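Local coordinates for dual specificity protein phosphatase 18 (Homo sapiens, PDB 2ESB) that removes phosphate from tyrosine, serine and threonine residues of proteins, and prefers phosphotyrosine and doubly phosphorylated forms to phosphothreonine in MAP kinase peptides, at residues 18-23 against 28-33; 88-93 against 100-105; 113-118 against 132-137. All coordinates share one frame; numbering follows the deposited sequence.

Contact 1: 18-23 against 28-33; sequences SGLSQI and YISNGV
Ser21 O is gripped by two donors of the facing strand. The stronger is the backbone amide, with Ile29 N at 2.8 Å from Ser21 O. The second is weak: a CA-H...O contact from Tyr28 CA, at 3.2 Å from Ser21 O. Ile29 returns the first bond, since Ser21 N also lies 2.8 Å from Ile29 O. Ser21 and Ile29 are thus an antiparallel hydrogen-bonded pair of a beta hairpin. Gln22 and Tyr28 form the next, non-hydrogen-bonded pair. Their side chains lie side by side and point the same way. CG of Gln22 stands anti to the backbone N (chi1 -177°), which lays the extended chain over one face of the Tyr28 ring. Gln22 CG sits 4.1 Å from the centroid of that ring, a CH-pi contact, and the amide is turned only 13° from the ring plane. The polar ends look elsewhere: Gln22 NE2 bonds Thr24 O, and Tyr28 OH bonds Arg99. With an alanine here instead of Tyr28, the Gln22 chain would probably lose the surface it rests on and Arg99 its hydroxyl partner. On the sheet face of Ser21 and Ile29, Ile23 CG1 packs on Ile29 CG1 at 3.8 Å, under helix 110-122. Beyond the paired residues the two segments stay joined. A water 2.6 Å from Gly19 O donates to it and accepts from Asn31 N. Farther out, Asn31 ND2 reaches Ser18 OG at 3.2 Å in a nearly straight bond (169°) that lies in the amide plane. Backbone bonds therefore set the register of this hairpin at the edge of the phosphatase sheet, while side chains and one water carry the connection past the last strand residue.

Contact 2: 88-93 against 100-105; sequences DHIHSV and TLLHCA
Ile90 and Val93 of helix 83-95 pack on Thr100 and Leu102 of strand 100-103. This is the helix-to-strand return of a beta-alpha-beta crossover in the phosphatase fold. The crossover starts from strand 65-68, which is parallel to strand 100-103. The helix runs roughly back against the strand, at 152° between their directions. The Ile90 side chain carries much of the contact. From CB, the CG2 branch turns to the ring of Tyr118 on helix 110-122. The other branch goes to the strand. CG1 is anti to the carbonyl carbon (chi1 -65°), which sends it past the methyl of the threonine, with Ile90 CG1 at 4.3 Å from Thr100 CG2. At the tip, Ile90 CD1 meets Leu102 CD1 at 4.0 Å. The Ile90 and Leu102 side chains cross at about a right angle, methyl against methyl. One turn on, Val93 lies over the threonine hydroxyl, its CG1 3.3 Å from Thr100 OG1. The hydroxyl is buried here against carbon, but a water satisfies it. This water lies 2.7 Å from Thr100 OG1 and donates to Ile90 O at 2.9 Å, so it links a carbonyl in the middle of the helix to the first residue of the strand. Farther along, the strand runs into His103 and Cys104, the start of the His-Cys signature of the phosphate-binding P-loop. Cys104 is predicted to be the nucleophile that forms the phosphocysteine intermediate. The next residue, Ala105, bonds weakly through its N to a buffer sulfonate. The His103 ring is pinned on two sides. Its NE2 bonds to Asn58, and its ND1 donates to Cys104 O at 3.0 Å, almost straight at 170° and close to the ring plane.

Contact 3: 113-118 against 132-137; sequences ALCLAY and TWTKSC
Leu116 and Thr134 cross obliquely where helix 110-122 meets helix 127-137. The leucine extends one methyl toward the threonine, and Leu116 CD2 stops 3.5 Å from Thr134 OG1. The same methyl is also 3.9 Å from Thr134 CB, so it covers the branch point as well as the hydroxyl. Cys115 comes from the neighbouring position of the same helix. Its SG is anti to the backbone N (chi1 174°), which aims the sulfur at the threonine, with Cys115 SG at 3.8 Å from Thr134 OG1. The threonine methyl lies close by, Thr134 CG2 being 4.2 Å from Cys115 SG. The hydroxyl oxygen thus lies between a leucine methyl and a cysteine sulfur, while the threonine methyl is near the sulfur alone. Other elements complete this buried spot. Leu116 also touches Trp148 and Leu151 of helix 145-159. Cys115 and Thr134 both rest on Ile29 of strand 27-30, which places the meeting of the two helices over the sheet. The polar demand of the threonine is met within its own helix, where Thr134 OG1 bonds Ala130 O one turn back. With the hydroxyl engaged there, Thr134 can sit among carbon and sulfur in the interior, and the two helices are held here by van der Waals packing.

Contact 1 comes first along the chain and closes the tight turn of the N-terminal hairpin. Contact 2 follows, closing the short connection from helix 83-95 to strand 100-103. Contact 3 comes last and closes the longer link between helices 110-122 and 127-137. The three are in series; none nests in or crosses another. They still meet in space. Backbone bonds of Tyr28 with Thr100 and Leu102 join contacts 1 and 2 in one sheet. Trp133 NE1 bonds Ile23 O, tying contact 3 to the hairpin. The Tyr118 ring packs on Ile90, and the Leu102 methyl meets the backbone at Cys115, so helix 110-122 bridges contacts 2 and 3.

Contact 1: 18-23 against 28-33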
loop_
_atom_site.group_PDB
_atom_site.type_symbol
_atom_site.label_atom_id
_atom_site.label_comp_id
_atom_site.label_asym_id
_atom_site.label_seq_id
_atom_site.Cartn_x
_atom_site.Cartn_y
_atom_site.Cartn_z
ATOM N N SER A 18 -11.311 5.262 -12.100
ATOM C CA SER A 18 -11.455 5.223 -10.614
ATOM C C SER A 18 -12.037 3.898 -10.140
ATOM O O SER A 18 -13.154 3.846 -9.628
ATOM C CB SER A 18 -12.338 6.379 -10.134
ATOM O OG SER A 18 -11.691 7.627 -10.329
ATOM N N GLY A 19 -11.267 2.828 -10.312
ATOM C CA GLY A 19 -11.718 1.517 -9.885
ATOM C C GLY A 19 -10.819 0.921 -8.816
ATOM O O GLY A 19 -9.872 1.558 -8.355
ATOM N N LEU A 20 -11.116 -0.307 -8.416
ATOM C CA LEU A 20 -10.324 -0.991 -7.406
ATOM C C LEU A 20 -9.357 -1.967 -8.056
ATOM O O LEU A 20 -9.765 -2.822 -8.839
ATOM C CB LEU A 20 -11.231 -1.763 -6.449
ATOM C CG LEU A 20 -11.761 -1.070 -5.195
ATOM C CD1 LEU A 20 -12.270 0.325 -5.511
ATOM C CD2 LEU A 20 -12.860 -1.938 -4.596
ATOM N N SER A 21 -8.077 -1.829 -7.738
ATOM C CA SER A 21 -7.070 -2.740 -8.262
ATOM C C SER A 21 -6.910 -3.878 -7.256
ATOM O O SER A 21 -6.435 -3.672 -6.139
ATOM C CB SER A 21 -5.737 -2.017 -8.447
ATOM O OG SER A 21 -5.880 -0.885 -9.298
ATOM N N GLN A 22 -7.307 -5.085 -7.641
ATOM C CA GLN A 22 -7.181 -6.201 -6.726
ATOM C C GLN A 22 -5.734 -6.691 -6.662
ATOM O O GLN A 22 -5.112 -6.946 -7.691
ATOM C CB GLN A 22 -8.114 -7.345 -7.132
ATOM C CG GLN A 22 -8.052 -8.504 -6.134
ATOM C CD GLN A 22 -9.207 -9.488 -6.272
ATOM O OE1 GLN A 22 -9.786 -9.642 -7.337
ATOM N NE2 GLN A 22 -9.524 -10.170 -5.187
ATOM N N ILE A 23 -5.195 -6.818 -5.452
ATOM C CA ILE A 23 -3.814 -7.266 -5.304
ATOM C C ILE A 23 -3.755 -8.727 -4.868
ATOM O O ILE A 23 -2.937 -9.492 -5.373
ATOM C CB ILE A 23 -3.040 -6.406 -4.288
ATOM C CG1 ILE A 23 -3.255 -4.915 -4.573
ATOM C CG2 ILE A 23 -1.552 -6.751 -4.348
ATOM C CD1 ILE A 23 -2.965 -4.488 -6.010
ATOM N N TYR A 28 -7.041 -4.845 -1.874
ATOM C CA TYR A 28 -7.216 -3.998 -3.054
ATOM C C TYR A 28 -6.564 -2.635 -2.816
ATOM O O TYR A 28 -6.365 -2.222 -1.671
ATOM C CB TYR A 28 -8.703 -3.747 -3.325
ATOM C CG TYR A 28 -9.554 -4.978 -3.556
ATOM C CD1 TYR A 28 -9.861 -5.841 -2.506
ATOM C CD2 TYR A 28 -10.091 -5.251 -4.818
ATOM C CE1 TYR A 28 -10.688 -6.945 -2.697
ATOM C CE2 TYR A 28 -10.925 -6.362 -5.027
ATOM C CZ TYR A 28 -11.214 -7.198 -3.959
ATOM O OH TYR A 28 -12.023 -8.290 -4.133
ATOM N N ILE A 29 -6.248 -1.932 -3.899
ATOM C CA ILE A 29 -5.682 -0.585 -3.809
ATOM C C ILE A 29 -6.505 0.323 -4.726
ATOM O O ILE A 29 -6.929 -0.104 -5.803
ATOM C CB ILE A 29 -4.227 -0.498 -4.319
ATOM C CG1 ILE A 29 -3.285 -1.320 -3.438
ATOM C CG2 ILE A 29 -3.784 0.960 -4.316
ATOM C CD1 ILE A 29 -1.855 -1.380 -4.002
ATOM N N SER A 30 -6.731 1.566 -4.323
ATOM C CA SER A 30 -7.492 2.476 -5.182
ATOM C C SER A 30 -7.184 3.928 -4.875
ATOM O O SER A 30 -6.422 4.237 -3.950
ATOM C CB SER A 30 -9.005 2.255 -5.012
ATOM O OG SER A 30 -9.497 2.960 -3.874
ATOM N N ASN A 31 -7.766 4.827 -5.661
ATOM C CA ASN A 31 -7.581 6.246 -5.416
ATOM C C ASN A 31 -8.708 6.678 -4.466
ATOM O O ASN A 31 -9.515 5.847 -4.029
ATOM C CB ASN A 31 -7.629 7.040 -6.727
ATOM C CG ASN A 31 -8.984 6.990 -7.386
ATOM O OD1 ASN A 31 -9.889 6.303 -6.917
ATOM N ND2 ASN A 31 -9.134 7.724 -8.484
ATOM N N GLY A 32 -8.762 7.968 -4.142
ATOM C CA GLY A 32 -9.778 8.456 -3.227
ATOM C C GLY A 32 -11.203 8.442 -3.742
ATOM O O GLY A 32 -12.148 8.340 -2.958
ATOM N N VAL A 33 -11.374 8.559 -5.054
ATOM C CA VAL A 33 -12.711 8.551 -5.623
ATOM C C VAL A 33 -13.400 7.202 -5.415
ATOM O O VAL A 33 -14.527 7.120 -4.913
ATOM C CB VAL A 33 -12.676 8.828 -7.134
ATOM C CG1 VAL A 33 -14.094 8.851 -7.683
ATOM C CG2 VAL A 33 -11.962 10.142 -7.407
HETATM O O HOH W 1 -8.462 3.757 -8.554
#

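Contact 2: 88-93 against 100-105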
loop_
_atom_site.group_PDB
_atom_site.type_symbol
_atom_site.label_atom_id
_atom_site.label_comp_id
_atom_site.label_asym_id
_atom_site.label_seq_id
_atom_site.Cartn_x
_atom_site.Cartn_y
_atom_site.Cartn_z
ATOM N N ASP A 88 -0.306 -6.483 9.721
ATOM C CA ASP A 88 -0.997 -7.430 10.595
ATOM C C ASP A 88 -2.514 -7.195 10.551
ATOM O O ASP A 88 -3.306 -8.136 10.658
ATOM C CB ASP A 88 -0.500 -7.292 12.034
ATOM C CG ASP A 88 0.979 -7.641 12.188
ATOM O OD1 ASP A 88 1.559 -8.315 11.311
ATOM O OD2 ASP A 88 1.563 -7.243 13.212
ATOM N N HIS A 89 -2.917 -5.941 10.372
ATOM C CA HIS A 89 -4.339 -5.608 10.319
ATOM C C HIS A 89 -4.945 -6.229 9.056
ATOM O O HIS A 89 -6.001 -6.846 9.105
ATOM C CB HIS A 89 -4.516 -4.083 10.311
ATOM C CG HIS A 89 -5.918 -3.620 10.584
ATOM N ND1 HIS A 89 -6.996 -3.974 9.800
ATOM C CD2 HIS A 89 -6.402 -2.767 11.519
ATOM C CE1 HIS A 89 -8.081 -3.352 10.234
ATOM N NE2 HIS A 89 -7.746 -2.613 11.276
ATOM N N ILE A 90 -4.271 -6.066 7.925
ATOM C CA ILE A 90 -4.758 -6.633 6.667
ATOM C C ILE A 90 -4.898 -8.148 6.809
ATOM O O ILE A 90 -5.889 -8.741 6.389
ATOM C CB ILE A 90 -3.787 -6.292 5.516
ATOM C CG1 ILE A 90 -3.780 -4.772 5.302
ATOM C CG2 ILE A 90 -4.193 -7.023 4.241
ATOM C CD1 ILE A 90 -2.635 -4.290 4.423
ATOM N N HIS A 91 -3.895 -8.765 7.411
ATOM C CA HIS A 91 -3.908 -10.205 7.623
ATOM C C HIS A 91 -5.077 -10.633 8.513
ATOM O O HIS A 91 -5.759 -11.612 8.209
ATOM C CB HIS A 91 -2.592 -10.651 8.259
ATOM C CG HIS A 91 -2.537 -12.118 8.549
ATOM N ND1 HIS A 91 -2.578 -13.075 7.556
ATOM C CD2 HIS A 91 -2.484 -12.792 9.721
ATOM C CE1 HIS A 91 -2.557 -14.276 8.105
ATOM N NE2 HIS A 91 -2.501 -14.132 9.417
ATOM N N SER A 92 -5.320 -9.905 9.603
ATOM C CA SER A 92 -6.424 -10.259 10.504
ATOM C C SER A 92 -7.773 -10.179 9.806
ATOM O O SER A 92 -8.641 -11.022 10.033
ATOM C CB SER A 92 -6.445 -9.352 11.730
ATOM O OG SER A 92 -5.258 -9.509 12.482
ATOM N N VAL A 93 -7.955 -9.154 8.974
ATOM C CA VAL A 93 -9.199 -8.997 8.222
ATOM C C VAL A 93 -9.370 -10.210 7.326
ATOM O O VAL A 93 -10.462 -10.772 7.225
ATOM C CB VAL A 93 -9.178 -7.716 7.347
ATOM C CG1 VAL A 93 -10.376 -7.691 6.398
ATOM C CG2 VAL A 93 -9.212 -6.490 8.241
ATOM N N THR A 100 -9.847 -6.057 2.492
ATOM C CA THR A 100 -9.373 -4.716 2.776
ATOM C C THR A 100 -9.057 -3.879 1.546
ATOM O O THR A 100 -8.472 -4.375 0.581
ATOM C CB THR A 100 -8.084 -4.787 3.636
ATOM O OG1 THR A 100 -8.342 -5.538 4.834
ATOM C CG2 THR A 100 -7.597 -3.399 4.007
ATOM N N LEU A 101 -9.459 -2.606 1.591
ATOM C CA LEU A 101 -9.131 -1.649 0.545
ATOM C C LEU A 101 -8.159 -0.656 1.162
ATOM O O LEU A 101 -8.469 0.002 2.172
ATOM C CB LEU A 101 -10.353 -0.855 0.035
ATOM C CG LEU A 101 -9.995 0.376 -0.831
ATOM C CD1 LEU A 101 -9.322 -0.061 -2.153
ATOM C CD2 LEU A 101 -11.252 1.195 -1.138
ATOM N N LEU A 102 -6.970 -0.580 0.584
ATOM C CA LEU A 102 -5.972 0.389 1.005
ATOM C C LEU A 102 -6.096 1.490 -0.041
ATOM O O LEU A 102 -6.068 1.188 -1.225
ATOM C CB LEU A 102 -4.558 -0.178 0.879
ATOM C CG LEU A 102 -3.895 -0.907 2.034
ATOM C CD1 LEU A 102 -2.571 -1.503 1.540
ATOM C CD2 LEU A 102 -3.677 0.078 3.194
ATOM N N HIS A 103 -6.228 2.749 0.375
ATOM C CA HIS A 103 -6.288 3.845 -0.589
ATOM C C HIS A 103 -5.626 5.096 -0.024
ATOM O O HIS A 103 -5.401 5.219 1.180
ATOM C CB HIS A 103 -7.739 4.179 -0.968
ATOM C CG HIS A 103 -8.454 5.030 0.040
ATOM N ND1 HIS A 103 -8.409 6.408 0.019
ATOM C CD2 HIS A 103 -9.250 4.696 1.089
ATOM C CE1 HIS A 103 -9.149 6.887 1.004
ATOM N NE2 HIS A 103 -9.671 5.870 1.668
ATOM N N CYS A 104 -5.278 6.009 -0.914
ATOM C CA CYS A 104 -4.712 7.281 -0.506
ATOM C C CYS A 104 -5.414 8.277 -1.433
ATOM O O CYS A 104 -6.607 8.096 -1.718
ATOM C CB CYS A 104 -3.173 7.282 -0.626
ATOM S SG CYS A 104 -2.443 6.661 -2.163
ATOM N N ALA A 105 -4.742 9.321 -1.899
ATOM C CA ALA A 105 -5.436 10.257 -2.781
ATOM C C ALA A 105 -5.475 9.727 -4.212
ATOM O O ALA A 105 -6.537 9.678 -4.836
ATOM C CB ALA A 105 -4.769 11.643 -2.734
HETATM O O HOH W 2 -7.637 -8.068 4.231
#

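Contact 3: 113-118 against 132-137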
loop_
_atom_site.group_PDB
_atom_site.type_symbol
_atom_site.label_atom_id
_atom_site.label_comp_id
_atom_site.label_asym_id
_atom_site.label_seq_id
_atom_site.Cartn_x
_atom_site.Cartn_y
_atom_site.Cartn_z
ATOM N N ALA A 113 2.895 1.782 -0.972
ATOM C CA ALA A 113 4.002 1.431 -0.085
ATOM C C ALA A 113 3.557 0.475 1.015
ATOM O O ALA A 113 4.275 -0.476 1.350
ATOM C CB ALA A 113 4.606 2.696 0.532
ATOM N N LEU A 114 2.378 0.713 1.588
ATOM C CA LEU A 114 1.900 -0.182 2.643
ATOM C C LEU A 114 1.591 -1.558 2.062
ATOM O O LEU A 114 1.795 -2.585 2.718
ATOM C CB LEU A 114 0.660 0.392 3.339
ATOM C CG LEU A 114 0.943 1.610 4.231
ATOM C CD1 LEU A 114 -0.245 1.881 5.121
ATOM C CD2 LEU A 114 2.160 1.345 5.106
ATOM N N CYS A 115 1.104 -1.575 0.824
ATOM C CA CYS A 115 0.802 -2.831 0.156
ATOM C C CYS A 115 2.094 -3.640 -0.019
ATOM O O CYS A 115 2.116 -4.842 0.247
ATOM C CB CYS A 115 0.158 -2.572 -1.204
ATOM S SG CYS A 115 -0.106 -4.101 -2.177
ATOM N N LEU A 116 3.170 -2.980 -0.458
ATOM C CA LEU A 116 4.446 -3.671 -0.642
ATOM C C LEU A 116 4.935 -4.265 0.676
ATOM O O LEU A 116 5.415 -5.398 0.710
ATOM C CB LEU A 116 5.517 -2.724 -1.208
ATOM C CG LEU A 116 5.228 -2.112 -2.583
ATOM C CD1 LEU A 116 6.413 -1.255 -3.017
ATOM C CD2 LEU A 116 4.961 -3.220 -3.608
ATOM N N ALA A 117 4.800 -3.508 1.764
ATOM C CA ALA A 117 5.239 -3.995 3.063
ATOM C C ALA A 117 4.440 -5.231 3.445
ATOM O O ALA A 117 4.995 -6.220 3.940
ATOM C CB ALA A 117 5.070 -2.898 4.141
ATOM N N TYR A 118 3.135 -5.179 3.212
ATOM C CA TYR A 118 2.277 -6.310 3.540
ATOM C C TYR A 118 2.663 -7.567 2.758
ATOM O O TYR A 118 2.777 -8.655 3.337
ATOM C CB TYR A 118 0.813 -5.956 3.268
ATOM C CG TYR A 118 -0.101 -7.160 3.244
ATOM C CD1 TYR A 118 -0.479 -7.807 4.426
ATOM C CD2 TYR A 118 -0.535 -7.691 2.035
ATOM C CE1 TYR A 118 -1.262 -8.963 4.391
ATOM C CE2 TYR A 118 -1.316 -8.836 1.987
ATOM C CZ TYR A 118 -1.671 -9.470 3.165
ATOM O OH TYR A 118 -2.405 -10.627 3.101
ATOM N N THR A 132 6.975 -5.992 -8.559
ATOM C CA THR A 132 6.604 -6.482 -9.889
ATOM C C THR A 132 5.140 -6.906 -9.889
ATOM O O THR A 132 4.376 -6.578 -10.804
ATOM C CB THR A 132 7.464 -7.694 -10.300
ATOM O OG1 THR A 132 8.850 -7.338 -10.217
ATOM C CG2 THR A 132 7.136 -8.133 -11.735
ATOM N N TRP A 133 4.755 -7.640 -8.855
ATOM C CA TRP A 133 3.383 -8.110 -8.718
ATOM C C TRP A 133 2.401 -6.943 -8.587
ATOM O O TRP A 133 1.410 -6.872 -9.311
ATOM C CB TRP A 133 3.254 -9.026 -7.491
ATOM C CG TRP A 133 1.822 -9.460 -7.217
ATOM C CD1 TRP A 133 0.898 -8.820 -6.421
ATOM C CD2 TRP A 133 1.136 -10.566 -7.814
ATOM N NE1 TRP A 133 -0.329 -9.465 -6.497
ATOM C CE2 TRP A 133 -0.205 -10.537 -7.347
ATOM C CE3 TRP A 133 1.521 -11.580 -8.703
ATOM C CZ2 TRP A 133 -1.156 -11.482 -7.745
ATOM C CZ3 TRP A 133 0.570 -12.521 -9.095
ATOM C CH2 TRP A 133 -0.750 -12.463 -8.615
ATOM N N THR A 134 2.677 -6.024 -7.669
ATOM C CA THR A 134 1.763 -4.902 -7.458
ATOM C C THR A 134 1.637 -4.031 -8.700
ATOM O O THR A 134 0.529 -3.622 -9.079
ATOM C CB THR A 134 2.194 -4.054 -6.228
ATOM O OG1 THR A 134 2.231 -4.898 -5.064
ATOM C CG2 THR A 134 1.197 -2.924 -5.972
ATOM N N LYS A 135 2.768 -3.759 -9.341
ATOM C CA LYS A 135 2.794 -2.949 -10.560
ATOM C C LYS A 135 1.957 -3.631 -11.657
ATOM O O LYS A 135 1.293 -2.961 -12.458
ATOM C CB LYS A 135 4.251 -2.768 -11.012
ATOM C CG LYS A 135 4.439 -2.155 -12.385
ATOM C CD LYS A 135 4.549 -0.659 -12.323
ATOM C CE LYS A 135 4.968 -0.114 -13.676
ATOM N NZ LYS A 135 5.066 1.360 -13.653
ATOM N N SER A 136 1.987 -4.960 -11.691
ATOM C CA SER A 136 1.196 -5.706 -12.675
ATOM C C SER A 136 -0.288 -5.524 -12.369
ATOM O O SER A 136 -1.105 -5.436 -13.279
ATOM C CB SER A 136 1.528 -7.199 -12.639
ATOM O OG SER A 136 2.872 -7.427 -13.022
ATOM N N CYS A 137 -0.639 -5.464 -11.088
ATOM C CA CYS A 137 -2.042 -5.286 -10.715
ATOM C C CYS A 137 -2.505 -3.849 -10.879
ATOM O O CYS A 137 -3.660 -3.602 -11.220
ATOM C CB CYS A 137 -2.285 -5.684 -9.261
ATOM S SG CYS A 137 -1.925 -7.380 -8.853
#